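Local structure of beta-glucosidase (Chaetomella raphigera, 6JXG) at residues D58-R64 against G384-A388; E161-N165 against T542-P546; G221-Q226 against L601-G605; Y584-K590 against R705-K711. The protein probably hydrolyses terminal, non-reducing beta-D-glucosyl residues, releasing beta-D-glucose, as a secreted glycoside hydrolase family 3 enzyme of cellulose degradation. One frame throughout, in Å; residues are numbered along the deposited sequence.

In the fold
Interactions 1 and 2 both join the N-terminal, TIM-barrel-type part of the enzyme to its C-terminal alpha/beta part, loop against loop, with centres about 22 Å apart and no touch between them. Interaction 1 is buried and relies on backbone oxygens, glycines and two bridging waters, one of them at the edge of an arginine head. Interaction 2 lies nearer the surface and depends on one glutamine carboxamide. Interaction 3, also largely buried, ties the barrel part to a tight turn that follows strand 582-591. That strand takes part in interaction 4, an outlying surface contact whose centre is about 30 Å from that of the chain, where two strands pack mainly through apolar side chains.

Interaction 1 (D58-R64 against G384-A388); sequences DGPLGIR and GSGTA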
# COMPACT_ATOMS: atom_id res chain seq x y z
N ASP A 58 -7.61 9.29 -9.80
CA ASP A 58 -6.37 8.76 -9.13
C ASP A 58 -5.93 9.75 -8.01
O ASP A 58 -6.37 10.94 -7.97
CB ASP A 58 -5.24 8.65 -10.14
CG ASP A 58 -5.36 7.47 -11.08
OD1 ASP A 58 -5.75 6.42 -10.59
OD2 ASP A 58 -5.05 7.63 -12.30
N GLY A 59 -5.13 9.32 -7.06
CA GLY A 59 -4.68 7.95 -6.93
C GLY A 59 -4.58 7.65 -5.45
O GLY A 59 -5.14 8.36 -4.63
N PRO A 60 -3.85 6.57 -5.09
CA PRO A 60 -3.83 6.12 -3.68
C PRO A 60 -3.21 7.03 -2.64
O PRO A 60 -3.59 6.91 -1.46
CB PRO A 60 -3.11 4.71 -3.78
CG PRO A 60 -3.27 4.33 -5.25
CD PRO A 60 -3.24 5.61 -6.01
N LEU A 61 -2.29 7.94 -3.02
CA LEU A 61 -1.56 8.72 -2.03
C LEU A 61 -1.86 10.20 -2.12
O LEU A 61 -1.20 11.01 -1.48
CB LEU A 61 -0.06 8.47 -2.17
CG LEU A 61 0.63 8.76 -3.48
CD1 LEU A 61 0.61 10.22 -3.94
CD2 LEU A 61 2.07 8.29 -3.49
N GLY A 62 -2.84 10.55 -2.94
CA GLY A 62 -3.21 11.94 -3.12
C GLY A 62 -3.93 12.13 -4.43
O GLY A 62 -3.88 11.25 -5.33
N ILE A 63 -4.55 13.31 -4.57
CA ILE A 63 -5.36 13.57 -5.77
C ILE A 63 -4.40 13.83 -6.92
O ILE A 63 -3.49 14.72 -6.81
CB ILE A 63 -6.21 14.83 -5.61
CG1 ILE A 63 -6.96 14.86 -4.28
CG2 ILE A 63 -7.16 14.95 -6.82
CD1 ILE A 63 -7.77 13.63 -3.95
N ARG A 64 -4.50 13.03 -7.97
CA ARG A 64 -3.67 13.22 -9.16
C ARG A 64 -4.16 14.45 -10.01
O ARG A 64 -5.36 14.75 -10.06
CB ARG A 64 -3.72 11.96 -9.98
CG ARG A 64 -2.66 11.87 -11.07
CD ARG A 64 -2.88 10.55 -11.83
NE ARG A 64 -1.94 10.51 -12.94
CZ ARG A 64 -2.04 9.71 -14.02
NH1 ARG A 64 -3.05 8.85 -14.17
NH2 ARG A 64 -1.12 9.82 -14.96
N GLY A 384 4.10 7.00 -12.14
CA GLY A 384 2.90 6.41 -12.74
C GLY A 384 1.63 7.10 -12.32
O GLY A 384 1.65 8.28 -12.02
N SER A 385 0.52 6.34 -12.30
CA SER A 385 -0.78 6.87 -11.98
C SER A 385 -0.97 7.12 -10.51
O SER A 385 -1.80 7.93 -10.13
CB SER A 385 -1.87 5.92 -12.46
OG SER A 385 -1.77 4.75 -11.67
N GLY A 386 -0.19 6.43 -9.67
CA GLY A 386 -0.30 6.56 -8.18
C GLY A 386 0.47 7.74 -7.58
O GLY A 386 1.22 7.58 -6.59
N THR A 387 0.30 8.89 -8.22
CA THR A 387 1.03 10.11 -7.97
C THR A 387 0.13 11.29 -7.75
O THR A 387 -1.08 11.22 -7.98
CB THR A 387 2.04 10.41 -9.11
OG1 THR A 387 1.39 10.52 -10.39
CG2 THR A 387 3.13 9.23 -9.13
N ALA A 388 0.77 12.40 -7.40
CA ALA A 388 0.14 13.71 -7.18
C ALA A 388 1.24 14.75 -7.41
O ALA A 388 2.40 14.39 -7.37
CB ALA A 388 -0.38 13.87 -5.79
O HOH W 1 -2.04 9.25 -5.84
O HOH W 2 0.53 12.27 -12.28
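Thr-387 OG1 is held from two directions, donating to Gly-384 O at 2.8 Å and accepting from a water at 2.7 Å; that water in turn takes the N-H of Arg-64 NE, 3.1 Å away. The bridge belongs to the buried interface of the two catalytic-core domains of family 3, where the loop after barrel strand 55-57 meets a loop of the C-terminal domain. Arg-64 suits the place because its long chain lies alongside Ser-385 while its head spends its charge on carboxylates. With CG anti to the backbone N (chi1 -166°) and the chain extended to NE, the guanidinium is carried over the Ser-385 backbone, whose CA sits above the centre of one face. NH1 makes an in-plane salt bridge to Asp-58 OD2 at 3.0 Å, reaching its anti side; NH2 forms another salt bridge, to Asp-371. Ser-385 turns its own hydroxyl to Glu-442. Gly-59, after a cis peptide bond, lets the chain come within 4.8 Å of Gly-386, CA to CA; Gly-386 is the centre of an inverse gamma turn, and Pro-60 CD rests against its CA. A second water accepts from Leu-61 N, donates to Gly-62 O and, weakly, to Thr-387 O, joining the type I turn 59-62 to its partner. Leu-61 in turn brings CD2 to 3.3 Å from Gly-386 O.

Interaction 2 (E161-N165 against T542-P546); sequences EQETN and TAIVP
The backbones near Gln-162 and Ile-544 run almost parallel, 9° apart end to end, and come no nearer than 6.6 Å between the CA atoms of those two residues. Across that gap the carboxamide of Gln-162 acts as a substitute peptide group. Its CG stands between the backbone N and the carbonyl carbon (chi1 63°), and the extended chain beyond sends the amide squarely at Val-545. OE1 accepts the Val-545 N-H at 3.0 Å on an in-plane lone pair, while NE2 donates to Val-545 O at 2.9 Å, nearly straight at 172°. The other N-H of NE2 goes back to Thr-164 O at 3.0 Å, so three bonds fix the rotation of the amide. Glutamine suits this place because it offers donor and acceptor together at the end of a chain long enough to cross the gap. Both segments are irregular loops, one following barrel strand 151-157 and the other lying in the C-terminal domain, so the pairing stitches the two domains together without forming a sheet. Ile-544 adds the apolar part: CD1 touches Gln-162 CB at 3.7 Å, and CG2 lies against Thr-164, whose hydroxyl is bonded to Asp-453. That same aspartate receives the Glu-163 N-H. Next to Asn-165, a water accepts from its ND2 and donates to Val-545 O, giving that carbonyl a second donor.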
# COMPACT_ATOMS: atom_id res chain seq x y z
N GLU A 161 1.35 -8.70 -10.24
CA GLU A 161 2.51 -8.65 -9.35
C GLU A 161 3.77 -8.15 -10.07
O GLU A 161 4.82 -8.13 -9.46
CB GLU A 161 2.69 -10.00 -8.65
CG GLU A 161 1.52 -10.34 -7.71
CD GLU A 161 1.53 -9.48 -6.43
OE1 GLU A 161 2.68 -9.05 -6.05
OE2 GLU A 161 0.41 -9.26 -5.82
N GLN A 162 3.68 -7.87 -11.37
CA GLN A 162 4.78 -7.20 -12.10
C GLN A 162 4.24 -6.32 -13.21
O GLN A 162 3.18 -6.59 -13.77
CB GLN A 162 5.79 -8.20 -12.67
CG GLN A 162 5.17 -9.16 -13.71
CD GLN A 162 6.21 -10.15 -14.24
OE1 GLN A 162 6.82 -10.88 -13.45
NE2 GLN A 162 6.48 -10.09 -15.53
N GLU A 163 5.01 -5.29 -13.57
CA GLU A 163 4.64 -4.37 -14.63
C GLU A 163 5.04 -4.89 -16.03
O GLU A 163 4.36 -4.64 -17.03
CB GLU A 163 5.30 -3.01 -14.41
CG GLU A 163 4.72 -2.33 -13.19
CD GLU A 163 3.23 -2.18 -13.35
OE1 GLU A 163 2.78 -1.29 -14.12
OE2 GLU A 163 2.49 -3.02 -12.74
N THR A 164 6.12 -5.65 -16.07
CA THR A 164 6.58 -6.29 -17.29
C THR A 164 5.50 -7.20 -17.89
O THR A 164 4.99 -8.18 -17.26
CB THR A 164 7.89 -7.05 -17.04
OG1 THR A 164 8.91 -6.15 -16.57
CG2 THR A 164 8.39 -7.70 -18.39
N ASN A 165 5.09 -6.86 -19.11
CA ASN A 165 4.04 -7.57 -19.86
C ASN A 165 2.73 -7.66 -19.10
O ASN A 165 2.01 -8.60 -19.25
CB ASN A 165 4.46 -9.03 -20.22
CG ASN A 165 5.76 -9.09 -21.01
OD1 ASN A 165 6.03 -8.25 -21.81
ND2 ASN A 165 6.57 -10.07 -20.73
N THR A 542 11.86 -15.27 -5.72
CA THR A 542 10.95 -14.70 -6.75
C THR A 542 11.73 -13.70 -7.56
O THR A 542 12.75 -13.14 -7.11
CB THR A 542 9.78 -13.97 -6.17
OG1 THR A 542 10.23 -13.01 -5.19
CG2 THR A 542 8.85 -14.90 -5.49
N ALA A 543 11.22 -13.47 -8.76
CA ALA A 543 11.82 -12.54 -9.71
C ALA A 543 10.79 -12.18 -10.81
O ALA A 543 9.76 -12.86 -10.99
CB ALA A 543 13.06 -13.22 -10.30
N ILE A 544 11.09 -11.12 -11.54
CA ILE A 544 10.33 -10.73 -12.72
C ILE A 544 10.43 -11.82 -13.77
O ILE A 544 11.52 -12.23 -14.15
CB ILE A 544 10.84 -9.41 -13.30
CG1 ILE A 544 10.78 -8.27 -12.23
CG2 ILE A 544 10.07 -9.05 -14.57
CD1 ILE A 544 9.37 -7.88 -11.77
N VAL A 545 9.30 -12.29 -14.23
CA VAL A 545 9.24 -13.40 -15.19
C VAL A 545 9.06 -12.87 -16.63
O VAL A 545 8.44 -11.82 -16.84
CB VAL A 545 8.04 -14.17 -14.65
CG1 VAL A 545 6.74 -14.09 -15.37
CG2 VAL A 545 8.32 -15.22 -13.64
N PRO A 546 9.55 -13.61 -17.65
CA PRO A 546 9.40 -13.13 -19.03
C PRO A 546 8.15 -13.60 -19.73
O PRO A 546 7.97 -13.27 -20.90
CB PRO A 546 10.62 -13.77 -19.78
CG PRO A 546 10.93 -14.99 -18.98
CD PRO A 546 10.47 -14.77 -17.54
O HOH W 3 5.84 -11.75 -18.41

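Interaction 3 (G221-Q226 against L601-G605); sequences GELDFQ and LAPGG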
# COMPACT_ATOMS: atom_id res chain seq x y z
N GLY A 221 -19.56 -13.70 -5.13
CA GLY A 221 -20.10 -14.98 -4.57
C GLY A 221 -19.47 -15.29 -3.21
O GLY A 221 -20.08 -15.02 -2.17
N GLU A 222 -18.24 -15.78 -3.23
CA GLU A 222 -17.55 -16.20 -2.04
C GLU A 222 -17.50 -15.07 -1.03
O GLU A 222 -17.73 -15.29 0.10
CB GLU A 222 -16.11 -16.69 -2.28
CG GLU A 222 -15.93 -17.90 -3.11
CD GLU A 222 -14.53 -18.58 -2.93
OE1 GLU A 222 -14.42 -19.69 -3.48
OE2 GLU A 222 -13.63 -18.02 -2.29
N LEU A 223 -17.15 -13.89 -1.48
CA LEU A 223 -16.94 -12.77 -0.62
C LEU A 223 -18.20 -11.82 -0.50
O LEU A 223 -18.16 -10.87 0.27
CB LEU A 223 -15.65 -12.05 -1.00
CG LEU A 223 -14.35 -12.89 -0.94
CD1 LEU A 223 -13.18 -12.06 -1.39
CD2 LEU A 223 -14.15 -13.37 0.50
N ASP A 224 -19.28 -12.12 -1.25
CA ASP A 224 -20.53 -11.40 -1.11
C ASP A 224 -20.39 -9.89 -1.22
O ASP A 224 -21.07 -9.13 -0.52
CB ASP A 224 -21.17 -11.81 0.19
CG ASP A 224 -22.68 -11.58 0.22
OD1 ASP A 224 -23.17 -11.33 1.34
OD2 ASP A 224 -23.31 -11.56 -0.85
N PHE A 225 -19.53 -9.48 -2.15
CA PHE A 225 -19.27 -8.09 -2.35
C PHE A 225 -20.54 -7.40 -2.90
O PHE A 225 -21.13 -7.86 -3.92
CB PHE A 225 -18.12 -7.99 -3.34
CG PHE A 225 -17.81 -6.58 -3.79
CD1 PHE A 225 -17.50 -5.56 -2.87
CD2 PHE A 225 -17.74 -6.27 -5.16
CE1 PHE A 225 -17.16 -4.26 -3.33
CE2 PHE A 225 -17.48 -4.96 -5.57
CZ PHE A 225 -17.16 -3.99 -4.66
N GLN A 226 -20.94 -6.31 -2.26
CA GLN A 226 -22.18 -5.60 -2.61
C GLN A 226 -21.97 -4.36 -3.49
O GLN A 226 -22.95 -3.89 -4.09
CB GLN A 226 -22.94 -5.19 -1.35
CG GLN A 226 -23.34 -6.35 -0.44
CD GLN A 226 -24.36 -7.22 -1.12
OE1 GLN A 226 -25.39 -6.71 -1.61
NE2 GLN A 226 -24.08 -8.51 -1.21
N LEU A 601 -23.53 -15.83 5.21
CA LEU A 601 -22.70 -15.06 4.29
C LEU A 601 -22.95 -13.56 4.48
O LEU A 601 -24.10 -13.09 4.55
CB LEU A 601 -23.09 -15.46 2.85
CG LEU A 601 -21.96 -15.58 1.83
CD1 LEU A 601 -20.85 -14.61 2.10
CD2 LEU A 601 -21.36 -16.97 1.88
N ALA A 602 -21.87 -12.79 4.58
CA ALA A 602 -21.93 -11.32 4.59
C ALA A 602 -20.72 -10.82 3.79
O ALA A 602 -19.80 -11.60 3.51
CB ALA A 602 -21.86 -10.79 6.00
N PRO A 603 -20.66 -9.52 3.46
CA PRO A 603 -19.44 -9.10 2.72
C PRO A 603 -18.21 -9.48 3.52
O PRO A 603 -18.16 -9.23 4.73
CB PRO A 603 -19.60 -7.59 2.59
CG PRO A 603 -21.07 -7.43 2.53
CD PRO A 603 -21.66 -8.47 3.47
N GLY A 604 -17.26 -10.11 2.83
CA GLY A 604 -16.05 -10.61 3.40
C GLY A 604 -16.05 -12.11 3.56
O GLY A 604 -14.97 -12.70 3.76
N GLY A 605 -17.22 -12.75 3.44
CA GLY A 605 -17.26 -14.21 3.58
C GLY A 605 -18.15 -14.58 4.73
O GLY A 605 -18.87 -13.73 5.24
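The flat carboxamide of Gln-226, whose CG rests 3.9 Å from Pro-603 CG, has the Asp-224 carbonyl at its edge: NE2 donates to Asp-224 O at 3.1 Å, close to its own amide plane but from above the plane of the carbonyl. The other end of the amide, OE1, accepts from Gly-2 N. Asp-224 O also lies against the proline ring, 3.5 Å from CG, while the Asp-224 carboxylate directs OD1 at the Ala-602 backbone, 3.5 Å from its CA. Here helix 214-222 of the barrel domain ends, and the type II turn from Ala-602 to Gly-605 packs under the end of it. Asp-224 is the residue that breaks away, with positive phi (52°), and its N still bonds to Gly-221 O. The single direct hydrogen bond between the segments runs from Gly-604 N to Leu-223 O at 2.8 Å, and Pro-603 CA adds a CA-H...O contact to the same oxygen. Proline and glycine suit the two central positions of a type II turn, the latter with phi of 105°. Leu-601 covers the other flank, its CD1 3.4 Å from Asp-224 CB. Leu-223 reaches CD2 to Gly-604 O and packs further on helix 184-191, whose Ile-190 also touches Pro-603. Since the segments pair mostly through backbone and apolar carbon, the contact depends on turn shape more than charge; the nearness of Asp-224 OD1 to Asp-3 OD2 may raise the pKa of one of these carboxyls.

Interaction 4 (Y584-K590 against R705-K711); sequences YSQLTAK and RLQGSLK
Tyr-584 and Arg-705 cross at about a right angle, with the arginine CG over one face of the ring in a CH-pi contact, 4.2 Å from the ring centroid and 24° off its normal. Bent at chi2, the arginine chain then brings NH1 to 3.6 Å from Tyr-584 CD2, with ring and guanidinium planes 65° apart. Arginine does two jobs here: its aliphatic stem covers the ring and its head stays polar. A water in the guanidinium plane accepts from NH1 at 3.0 Å and from Tyr-584 N, tying the two strands together. At the ring edge lies Leu-706 CD1, which also packs on Tyr-584 CB at 3.8 Å. Leu-706 and Leu-587 lie antiparallel alongside one another, Leu-706 CB 4.1 Å from Leu-587 CG. Leu-587 CD1 goes on to settle 3.7 Å from Gly-708 N, over a residue whose lack of a side chain leaves room for a methyl. Farther along, small Ala-589 meets Leu-710 CD2, while Lys-711 folds back so that NZ donates to Ser-709 O at 3.2 Å.

Second-shell residues set these groups in place. Asp-703 forms a salt bridge with Arg-705 NE, Phe-582 O accepts from NH1, and Glu-630 holds the tyrosine hydroxyl. Arg-705 and Leu-706 both face Val-697 in a classic beta bulge. Strand 582-591 edges a three-stranded sheet and strand 704-711 a four-stranded one; running 17° apart in the same direction, they close one side of a beta sandwich, consistent with the fibronectin type III-like domain of this enzyme.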
# COMPACT_ATOMS: atom_id res chain seq x y z
N TYR A 584 10.29 -7.61 26.94
CA TYR A 584 8.95 -8.15 26.82
C TYR A 584 8.76 -9.20 27.92
O TYR A 584 9.68 -9.95 28.20
CB TYR A 584 8.82 -8.85 25.51
CG TYR A 584 8.69 -8.03 24.27
CD1 TYR A 584 7.57 -8.19 23.43
CD2 TYR A 584 9.71 -7.20 23.86
CE1 TYR A 584 7.46 -7.52 22.22
CE2 TYR A 584 9.56 -6.45 22.70
CZ TYR A 584 8.47 -6.65 21.88
OH TYR A 584 8.30 -5.90 20.76
N SER A 585 7.59 -9.27 28.51
CA SER A 585 7.30 -10.30 29.47
C SER A 585 5.79 -10.53 29.56
O SER A 585 4.99 -9.90 28.85
CB SER A 585 7.86 -9.94 30.84
OG SER A 585 7.24 -8.78 31.32
N GLN A 586 5.41 -11.42 30.47
CA GLN A 586 4.02 -11.62 30.85
C GLN A 586 3.08 -11.96 29.69
O GLN A 586 2.09 -11.29 29.45
CB GLN A 586 3.54 -10.40 31.64
CG GLN A 586 4.22 -10.34 33.01
CD GLN A 586 3.58 -9.34 33.95
OE1 GLN A 586 2.34 -9.24 34.03
NE2 GLN A 586 4.41 -8.59 34.66
N LEU A 587 3.37 -13.02 28.96
CA LEU A 587 2.51 -13.37 27.86
C LEU A 587 1.23 -13.96 28.43
O LEU A 587 1.30 -14.77 29.31
CB LEU A 587 3.16 -14.48 27.10
CG LEU A 587 3.01 -14.77 25.64
CD1 LEU A 587 2.92 -16.23 25.38
CD2 LEU A 587 2.02 -14.01 24.85
N THR A 588 0.08 -13.59 27.89
CA THR A 588 -1.19 -14.30 28.15
C THR A 588 -1.82 -14.71 26.82
O THR A 588 -1.61 -14.04 25.82
CB THR A 588 -2.18 -13.42 28.93
OG1 THR A 588 -2.61 -12.35 28.11
CG2 THR A 588 -1.51 -12.85 30.14
N ALA A 589 -2.63 -15.76 26.82
CA ALA A 589 -3.32 -16.22 25.64
C ALA A 589 -4.57 -16.85 26.14
O ALA A 589 -4.51 -17.61 27.11
CB ALA A 589 -2.49 -17.25 24.89
N LYS A 590 -5.72 -16.48 25.57
CA LYS A 590 -7.01 -16.99 26.07
C LYS A 590 -7.96 -17.13 24.90
O LYS A 590 -8.14 -16.23 24.12
CB LYS A 590 -7.59 -16.04 27.11
CG LYS A 590 -9.07 -16.28 27.42
CD LYS A 590 -9.57 -15.36 28.55
CE LYS A 590 -9.55 -16.10 29.88
NZ LYS A 590 -10.62 -15.65 30.82
N ARG A 705 10.63 -12.94 21.53
CA ARG A 705 10.96 -12.80 22.90
C ARG A 705 10.09 -13.70 23.78
O ARG A 705 10.51 -13.98 24.88
CB ARG A 705 10.74 -11.37 23.35
CG ARG A 705 11.49 -10.37 22.50
CD ARG A 705 12.98 -10.37 22.77
NE ARG A 705 13.56 -9.25 22.02
CZ ARG A 705 13.63 -7.99 22.44
NH1 ARG A 705 13.32 -7.63 23.68
NH2 ARG A 705 14.12 -7.08 21.63
N LEU A 706 8.89 -14.03 23.35
CA LEU A 706 7.97 -14.80 24.19
C LEU A 706 7.35 -15.88 23.35
O LEU A 706 7.13 -15.74 22.13
CB LEU A 706 6.91 -13.91 24.83
CG LEU A 706 7.36 -12.66 25.56
CD1 LEU A 706 6.22 -11.68 25.66
CD2 LEU A 706 7.94 -13.05 26.92
N GLN A 707 7.04 -16.97 24.01
CA GLN A 707 6.42 -18.06 23.29
C GLN A 707 5.32 -18.66 24.15
O GLN A 707 5.41 -18.73 25.38
CB GLN A 707 7.49 -19.09 22.95
CG GLN A 707 7.02 -20.35 22.25
CD GLN A 707 6.52 -21.47 23.16
OE1 GLN A 707 7.03 -21.73 24.24
NE2 GLN A 707 5.47 -22.12 22.73
N GLY A 708 4.26 -19.08 23.49
CA GLY A 708 3.17 -19.72 24.20
C GLY A 708 2.38 -20.53 23.23
O GLY A 708 2.77 -20.70 22.12
N SER A 709 1.25 -21.02 23.68
CA SER A 709 0.39 -21.79 22.77
C SER A 709 -1.07 -21.57 23.08
O SER A 709 -1.41 -21.00 24.10
CB SER A 709 0.78 -23.26 22.78
OG SER A 709 0.58 -23.74 24.07
N LEU A 710 -1.90 -21.91 22.12
CA LEU A 710 -3.34 -21.82 22.26
C LEU A 710 -3.76 -23.21 21.89
O LEU A 710 -3.56 -23.65 20.77
CB LEU A 710 -3.95 -20.85 21.26
CG LEU A 710 -4.58 -19.51 21.61
CD1 LEU A 710 -5.24 -18.98 20.34
CD2 LEU A 710 -5.54 -19.53 22.77
N LYS A 711 -4.27 -23.92 22.88
CA LYS A 711 -4.96 -25.19 22.71
C LYS A 711 -6.04 -24.93 21.67
O LYS A 711 -6.70 -23.90 21.73
CB LYS A 711 -5.59 -25.58 24.04
CG LYS A 711 -6.14 -24.35 24.84
CD LYS A 711 -5.07 -23.57 25.69
CE LYS A 711 -5.21 -22.06 25.56
NZ LYS A 711 -4.00 -21.27 25.93
O HOH W 4 12.62 -9.10 26.17